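Local coordinates for chorismate synthase (PDB 1SQ1), which probably catalyses the anti-1,4-elimination of phosphate from 5-enolpyruvylshikimate-3-phosphate to give chorismate, with reduced FMN as cofactor, at residues 157-162 / 186-191. Residues are numbered along the deposited sequence; the frame is centred on the assembly and turned at random.
Sequences GTFVSN and ESDFKN
Phe-159 and Asp-188 both set CG anti to their own carbonyl carbon (chi1 -59° and -58°), and these rotations carry the ring of one beneath the CB methylene of the other. The pair is a worked example of a strand packing against the first turn of a helix through a CH-pi contact: strand 159-160, at the margin of an antiparallel sheet of the chorismate synthase fold, meets the start of helix 186-198. Asp-188 CB stands over the centre of the Phe-159 ring, 3.8 Å from its centroid and 12° off the normal. On the opposite face lies the hydroxyl of Thr-158, the residue just before. The aspartate crosses the phenylalanine at about a right angle, and Asp-188 OD1 comes to 3.5 Å from Phe-159 CE1. The other oxygen, Asp-188 OD2, accepts a hydrogen bond from Ser-187 OG (2.9 Å) on its anti side, well out of the carboxylate plane, which ties the carboxylate to its own helix and probably helps to fix its tilt.

Phe-189 brings a second, apolar element. Its CB points away from the strand, yet the ring swings back until Phe-189 CE1 lies 3.6 Å from Phe-159 CB, while Ile-178 also touches the Phe-189 side chain. No hydrogen bond spans the two segments. Just past the strand, Ser-161 makes backbone hydrogen bonds with Phe-154 of the neighbouring antiparallel strand 148-156, and its hydroxyl hydrogen-bonds to Asp-182, four residues ahead of the helix. Phe-159 O lies at the edge of the Phe-189 ring, near its plane, 3.2 Å from Phe-189 CE1.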
# COMPACT_ATOMS: atom_id res chain seq x y z
N GLY A 157 35.52 5.13 15.00
CA GLY A 157 36.05 4.60 16.23
C GLY A 157 35.88 5.62 17.34
O GLY A 157 34.83 6.25 17.44
N THR A 158 36.91 5.77 18.15
CA THR A 158 36.90 6.70 19.27
C THR A 158 37.19 8.14 18.78
O THR A 158 37.15 9.10 19.56
CB THR A 158 37.94 6.27 20.35
OG1 THR A 158 39.25 6.18 19.77
CG2 THR A 158 37.57 4.89 20.89
N PHE A 159 37.46 8.28 17.48
CA PHE A 159 37.73 9.58 16.89
C PHE A 159 36.45 10.19 16.35
O PHE A 159 35.96 9.78 15.30
CB PHE A 159 38.73 9.42 15.74
CG PHE A 159 40.02 8.83 16.17
CD1 PHE A 159 40.90 9.56 16.96
CD2 PHE A 159 40.34 7.52 15.84
CE1 PHE A 159 42.08 9.00 17.42
CE2 PHE A 159 41.52 6.95 16.30
CZ PHE A 159 42.39 7.69 17.09
N VAL A 160 35.89 11.17 17.06
CA VAL A 160 34.66 11.79 16.60
C VAL A 160 34.77 13.32 16.50
O VAL A 160 34.84 14.01 17.52
CB VAL A 160 33.49 11.42 17.54
CG1 VAL A 160 32.17 11.76 16.89
CG2 VAL A 160 33.55 9.94 17.86
N SER A 161 34.78 13.84 15.28
CA SER A 161 34.89 15.28 15.07
C SER A 161 33.95 16.07 15.95
O SER A 161 32.75 15.80 15.99
CB SER A 161 34.60 15.67 13.62
OG SER A 161 34.37 17.08 13.53
N ASN A 162 34.50 17.05 16.65
CA ASN A 162 33.68 17.88 17.52
C ASN A 162 33.54 19.28 16.93
O ASN A 162 33.75 20.29 17.61
CB ASN A 162 34.30 17.93 18.91
CG ASN A 162 35.67 18.59 18.91
OD1 ASN A 162 36.39 18.53 17.91
ND2 ASN A 162 36.03 19.22 20.04
N GLU A 186 41.20 13.51 9.50
CA GLU A 186 41.26 12.63 8.34
C GLU A 186 42.39 11.61 8.41
O GLU A 186 42.29 10.53 7.82
CB GLU A 186 41.37 13.48 7.06
CG GLU A 186 40.98 12.75 5.77
CD GLU A 186 42.16 12.51 4.86
OE1 GLU A 186 41.95 12.04 3.71
OE2 GLU A 186 43.31 12.77 5.29
N SER A 187 43.46 11.94 9.12
CA SER A 187 44.59 11.02 9.26
C SER A 187 44.30 9.95 10.31
O SER A 187 44.75 8.82 10.20
CB SER A 187 45.86 11.78 9.66
OG SER A 187 45.87 12.05 11.05
N ASP A 188 43.55 10.34 11.35
CA ASP A 188 43.20 9.41 12.42
C ASP A 188 42.18 8.39 11.95
O ASP A 188 42.27 7.20 12.29
CB ASP A 188 42.65 10.17 13.63
CG ASP A 188 43.61 11.20 14.17
OD1 ASP A 188 43.82 11.26 15.40
OD2 ASP A 188 44.17 11.97 13.34
N PHE A 189 41.19 8.83 11.17
CA PHE A 189 40.21 7.90 10.67
C PHE A 189 40.93 6.82 9.87
O PHE A 189 40.75 5.63 10.12
CB PHE A 189 39.18 8.61 9.79
CG PHE A 189 38.34 9.62 10.51
CD1 PHE A 189 38.19 9.57 11.90
CD2 PHE A 189 37.67 10.62 9.81
CE1 PHE A 189 37.40 10.50 12.57
CE2 PHE A 189 36.88 11.55 10.48
CZ PHE A 189 36.74 11.49 11.86
N LYS A 190 41.77 7.24 8.92
CA LYS A 190 42.51 6.31 8.06
C LYS A 190 43.29 5.29 8.86
O LYS A 190 43.23 4.08 8.61
CB LYS A 190 43.46 7.08 7.15
CG LYS A 190 42.77 7.93 6.12
CD LYS A 190 43.76 8.62 5.22
CE LYS A 190 43.05 9.39 4.12
NZ LYS A 190 44.02 10.08 3.22
N ASN A 191 44.05 5.80 9.82
CA ASN A 191 44.88 5.00 10.70
C ASN A 191 43.99 4.03 11.47
O ASN A 191 44.25 2.83 11.48
CB ASN A 191 45.61 5.94 11.66
CG ASN A 191 46.01 5.26 12.94
OD1 ASN A 191 45.72 5.76 14.03
ND2 ASN A 191 46.67 4.12 12.82